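Local coordinates for protein 4-hydroxy-tetrahydrodipicolinate synthase (Thermotoga maritima, PDB 1O5K) that probably catalyses the condensation of pyruvate with aspartate beta-semialdehyde to 4-hydroxy-tetrahydrodipicolinate, a step of lysine biosynthesis through the diaminopimelate pathway, at residues E58-V62 / L281-L285; N63-R67 / K95-L99. All blocks are in the same frame, centred on the assembly; numbering follows the deposited sequence.

Interaction 1: E58-V62 / L281-L285; sequences ESPTV and LRLPL
E58 reaches over to the 281-285 loop with an extended side chain, and its OE2 takes the backbone N-H of R282 at 3.1 Å, almost straight at 171°. Its loop leads from strand 49-52 to helix 64-78 of the TIM barrel, just beyond T55 and T56, the predicted proton-relay and pyruvate-binding residues. The carboxylate is shared: OE1 forms a salt bridge with K268 on helix 265-273, while OE2 also accepts a hydrogen bond from a bridging water at 2.6 Å. E58 CG packs against L285 CD1, and L281 CD2 lies against the carboxylate. The backbone N of T61 bonds back to E58 O, closing a tight turn that brings the threonine to face R282. T61 OG1 donates to the same water, which donates its other hydrogen bond to R282 O, so one water ties three protein oxygens together. The methyl CG2 of T61 meets L283 O, ahead of the cis peptide before P284. V62 only grazes the guanidinium of R282, whose NH2 bonds to G28 O and forms a salt bridge with E66. The extended arginine chain slides past T61 the opposite way until NH1, edge-on, donates to T61 O at 2.8 Å.

Interaction 2: N63-R67 / K95-L99; sequences NEDER and KTLKL
Buried L99 and the guanidinium face of R67 form the packed inner side of this contact. The leucine methyl CD2 sits 4.1 Å from R67 NE, and CD1 lies over one face of the guanidinium, 4.2 Å above its plane and displaced toward the rim. R67 gets there because its chain bends at chi3 (57°), turning the flat group against the leucine instead of letting it run straight on. Its NH2 bonds to G87 O, at the end of strand 84-87, and also to a water in the guanidinium plane; that water donates in turn to L99 O at 2.6 Å. Two acceptors on one nitrogen should fix the rotation of the group and keep its face on the leucine. L53, in the loop after strand 49-52, also packs against R67. Helices 64-78 and 93-106 are successive helices in the outer ring of a TIM barrel, with strand 84-87 between them in the chain; helix 64-78 makes the beta-alpha-beta crossover from strand 49-52 to strand 84-87. It begins here with a capping box: N63 OD1 accepts from E66 N, and E66 OE1 accepts from N63 N, both at 2.9 Å.

Toward solvent the contact turns polar. E64 bends at chi2 (-144°) and sends OE2 across to the second helix, where it touches L99 CD2 at 3.5 Å and accepts from Q102 further along. K95 comes from the opposite direction to make a salt bridge with the same oxygen, though the position of its NZ is less certain. Exposed K98 is the loose element: it crosses the glutamate at about a right angle, with its aliphatic CE 3.8 Å from E64 OE2, while K98 NZ stays 4.9 Å from E64 OE1.

Interaction 1 is a buried contact close to the predicted pyruvate-binding residue; interaction 2 lies at the barrel surface, between neighbouring outer helices. The first joins two loops far apart in sequence and borders a second subunit, whose N91, T93 and N119 pack on it, whereas no other chain of the assembly touches the second, which is nested inside the loop closed by the first. Their polar chemistry differs accordingly: backbone groups and a bridging water dominate in 58-62 / 281-285, charged side chains in 63-67 / 95-99. Segment 58-62 runs straight into 63-67, where V62 CG1 packs on R67 N, and R282 NH2 of 281-285 forms a salt bridge with E66 OE2.

Interaction 1: E58-V62 / L281-L285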
loop_
_atom_site.group_PDB
_atom_site.type_symbol
_atom_site.label_atom_id
_atom_site.label_comp_id
_atom_site.label_asym_id
_atom_site.label_seq_id
_atom_site.Cartn_x
_atom_site.Cartn_y
_atom_site.Cartn_z
ATOM N N GLU A 58 19.529 19.494 -2.661
ATOM C CA GLU A 58 20.516 18.553 -2.070
ATOM C C GLU A 58 20.993 18.972 -0.692
ATOM O O GLU A 58 22.155 18.768 -0.334
ATOM C CB GLU A 58 21.682 18.282 -3.020
ATOM C CG GLU A 58 21.228 17.416 -4.169
ATOM C CD GLU A 58 22.231 17.281 -5.272
ATOM O OE1 GLU A 58 22.068 18.027 -6.281
ATOM O OE2 GLU A 58 23.156 16.435 -5.118
ATOM N N SER A 59 20.043 19.469 0.102
ATOM C CA SER A 59 20.391 19.835 1.441
ATOM C C SER A 59 21.184 18.801 2.247
ATOM O O SER A 59 22.015 19.220 3.039
ATOM C CB SER A 59 19.179 20.329 2.218
ATOM O OG SER A 59 18.228 19.336 2.350
ATOM N N PRO A 60 20.950 17.476 2.100
ATOM C CA PRO A 60 21.707 16.500 2.876
ATOM C C PRO A 60 23.213 16.539 2.646
ATOM O O PRO A 60 23.963 16.187 3.543
ATOM C CB PRO A 60 21.126 15.141 2.403
ATOM C CG PRO A 60 19.801 15.481 2.018
ATOM C CD PRO A 60 19.930 16.809 1.280
ATOM N N THR A 61 23.648 17.008 1.473
ATOM C CA THR A 61 25.046 16.952 1.111
ATOM C C THR A 61 25.763 18.305 0.975
ATOM O O THR A 61 26.936 18.360 0.562
ATOM C CB THR A 61 25.241 16.158 -0.183
ATOM O OG1 THR A 61 24.478 16.746 -1.209
ATOM C CG2 THR A 61 24.746 14.737 -0.037
ATOM N N VAL A 62 25.088 19.383 1.366
ATOM C CA VAL A 62 25.694 20.719 1.346
ATOM C C VAL A 62 26.099 21.069 2.766
ATOM O O VAL A 62 25.272 21.054 3.666
ATOM C CB VAL A 62 24.704 21.722 0.803
ATOM C CG1 VAL A 62 25.277 23.126 0.859
ATOM C CG2 VAL A 62 24.362 21.361 -0.665
ATOM N N LEU A 281 25.919 15.737 -9.234
ATOM C CA LEU A 281 25.220 15.581 -7.978
ATOM C C LEU A 281 26.228 15.083 -6.967
ATOM O O LEU A 281 27.318 14.673 -7.319
ATOM C CB LEU A 281 24.084 14.556 -8.093
ATOM C CG LEU A 281 22.963 15.057 -9.028
ATOM C CD1 LEU A 281 23.012 14.470 -10.390
ATOM C CD2 LEU A 281 21.586 14.939 -8.408
ATOM N N ARG A 282 25.880 15.159 -5.696
ATOM C CA ARG A 282 26.767 14.544 -4.704
ATOM C C ARG A 282 26.226 13.188 -4.180
ATOM O O ARG A 282 24.984 13.030 -3.943
ATOM C CB ARG A 282 26.920 15.496 -3.549
ATOM C CG ARG A 282 27.768 16.677 -3.904
ATOM C CD ARG A 282 27.958 17.625 -2.760
ATOM N NE ARG A 282 28.818 18.746 -3.134
ATOM C CZ ARG A 282 29.051 19.790 -2.353
ATOM N NH1 ARG A 282 28.514 19.861 -1.135
ATOM N NH2 ARG A 282 29.851 20.745 -2.771
ATOM N N LEU A 283 27.140 12.271 -3.934
ATOM C CA LEU A 283 26.799 10.945 -3.447
ATOM C C LEU A 283 26.046 11.111 -2.124
ATOM O O LEU A 283 26.404 11.991 -1.310
ATOM C CB LEU A 283 28.081 10.082 -3.277
ATOM C CG LEU A 283 28.700 9.513 -4.547
ATOM C CD1 LEU A 283 29.861 8.688 -4.160
ATOM C CD2 LEU A 283 27.662 8.666 -5.307
ATOM N N PRO A 284 24.990 10.318 -1.880
ATOM C CA PRO A 284 24.606 9.131 -2.658
ATOM C C PRO A 284 23.768 9.347 -3.946
ATOM O O PRO A 284 23.343 8.352 -4.518
ATOM C CB PRO A 284 23.766 8.346 -1.648
ATOM C CG PRO A 284 23.074 9.446 -0.874
ATOM C CD PRO A 284 24.132 10.481 -0.692
ATOM N N LEU A 285 23.596 10.590 -4.403
ATOM C CA LEU A 285 22.924 10.836 -5.660
ATOM C C LEU A 285 23.939 10.741 -6.785
ATOM O O LEU A 285 25.138 10.966 -6.580
ATOM C CB LEU A 285 22.184 12.159 -5.693
ATOM C CG LEU A 285 21.122 12.357 -4.620
ATOM C CD1 LEU A 285 20.353 13.632 -4.859
ATOM C CD2 LEU A 285 20.165 11.149 -4.523
HETATM O O HOH W 1 23.228 14.972 -2.953
#

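Interaction 2: N63-R67 / K95-L99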
loop_
_atom_site.group_PDB
_atom_site.type_symbol
_atom_site.label_atom_id
_atom_site.label_comp_id
_atom_site.label_asym_id
_atom_site.label_seq_id
_atom_site.Cartn_x
_atom_site.Cartn_y
_atom_site.Cartn_z
ATOM N N ASN A 63 27.367 21.409 2.947
ATOM C CA ASN A 63 27.939 21.569 4.274
ATOM C C ASN A 63 27.625 22.963 4.826
ATOM O O ASN A 63 27.110 23.821 4.114
ATOM C CB ASN A 63 29.421 21.184 4.272
ATOM C CG ASN A 63 30.333 22.269 3.738
ATOM O OD1 ASN A 63 30.053 23.470 3.854
ATOM N ND2 ASN A 63 31.465 21.850 3.172
ATOM N N GLU A 64 27.878 23.199 6.107
ATOM C CA GLU A 64 27.415 24.453 6.698
ATOM C C GLU A 64 28.009 25.697 6.057
ATOM O O GLU A 64 27.312 26.695 5.879
ATOM C CB GLU A 64 27.678 24.485 8.213
ATOM C CG GLU A 64 26.843 23.488 9.010
ATOM C CD GLU A 64 26.422 24.029 10.379
ATOM O OE1 GLU A 64 27.236 24.742 11.041
ATOM O OE2 GLU A 64 25.266 23.752 10.780
ATOM N N ASP A 65 29.294 25.678 5.738
ATOM C CA ASP A 65 29.916 26.831 5.112
ATOM C C ASP A 65 29.325 27.089 3.714
ATOM O O ASP A 65 29.040 28.213 3.337
ATOM C CB ASP A 65 31.428 26.673 5.088
ATOM C CG ASP A 65 32.050 26.830 6.503
ATOM O OD1 ASP A 65 31.667 27.817 7.210
ATOM O OD2 ASP A 65 32.907 26.028 6.990
ATOM N N GLU A 66 29.060 26.024 2.976
ATOM C CA GLU A 66 28.381 26.132 1.685
ATOM C C GLU A 66 26.961 26.707 1.753
ATOM O O GLU A 66 26.549 27.488 0.886
ATOM C CB GLU A 66 28.352 24.738 1.017
ATOM C CG GLU A 66 29.705 24.358 0.501
ATOM C CD GLU A 66 29.789 22.906 0.086
ATOM O OE1 GLU A 66 28.993 22.086 0.599
ATOM O OE2 GLU A 66 30.658 22.598 -0.759
ATOM N N ARG A 67 26.221 26.312 2.780
ATOM C CA ARG A 67 24.874 26.808 2.994
ATOM C C ARG A 67 24.948 28.328 3.190
ATOM O O ARG A 67 24.148 29.073 2.607
ATOM C CB ARG A 67 24.285 26.214 4.260
ATOM C CG ARG A 67 24.010 24.766 4.205
ATOM C CD ARG A 67 23.547 24.199 5.573
ATOM N NE ARG A 67 22.355 24.870 6.090
ATOM C CZ ARG A 67 21.093 24.489 5.843
ATOM N NH1 ARG A 67 20.817 23.427 5.094
ATOM N NH2 ARG A 67 20.096 25.183 6.349
ATOM N N LYS A 95 19.178 20.483 16.774
ATOM C CA LYS A 95 19.989 20.815 15.594
ATOM C C LYS A 95 19.178 21.616 14.599
ATOM O O LYS A 95 19.710 22.504 13.960
ATOM C CB LYS A 95 20.493 19.563 14.878
ATOM C CG LYS A 95 21.367 19.856 13.627
ATOM C CD LYS A 95 22.609 20.655 13.961
ATOM C CE LYS A 95 23.256 21.263 12.695
ATOM N NZ LYS A 95 24.576 21.931 12.984
ATOM N N THR A 96 17.885 21.344 14.520
ATOM C CA THR A 96 16.991 22.118 13.661
ATOM C C THR A 96 16.966 23.577 14.092
ATOM O O THR A 96 17.088 24.481 13.278
ATOM C CB THR A 96 15.578 21.519 13.675
ATOM O OG1 THR A 96 15.561 20.210 13.073
ATOM C CG2 THR A 96 14.664 22.340 12.797
ATOM N N LEU A 97 16.838 23.834 15.386
ATOM C CA LEU A 97 16.861 25.200 15.861
ATOM C C LEU A 97 18.162 25.898 15.466
ATOM O O LEU A 97 18.153 27.043 15.045
ATOM C CB LEU A 97 16.604 25.252 17.361
ATOM C CG LEU A 97 16.628 26.684 17.939
ATOM C CD1 LEU A 97 15.627 27.618 17.207
ATOM C CD2 LEU A 97 16.384 26.614 19.394
ATOM N N LYS A 98 19.293 25.212 15.598
ATOM C CA LYS A 98 20.556 25.778 15.243
ATOM C C LYS A 98 20.546 26.213 13.783
ATOM O O LYS A 98 20.976 27.308 13.448
ATOM C CB LYS A 98 21.675 24.764 15.486
ATOM C CG LYS A 98 23.092 25.294 15.242
ATOM C CD LYS A 98 23.949 24.217 14.566
ATOM C CE LYS A 98 25.410 24.597 14.465
ATOM N NZ LYS A 98 26.011 24.824 15.805
ATOM N N LEU A 99 20.037 25.369 12.908
ATOM C CA LEU A 99 19.970 25.755 11.496
ATOM C C LEU A 99 19.023 26.899 11.214
ATOM O O LEU A 99 19.270 27.760 10.356
ATOM C CB LEU A 99 19.548 24.582 10.666
ATOM C CG LEU A 99 20.569 23.445 10.510
ATOM C CD1 LEU A 99 20.024 22.431 9.561
ATOM C CD2 LEU A 99 21.884 23.919 10.003
HETATM O O HOH W 2 20.521 27.578 8.053
#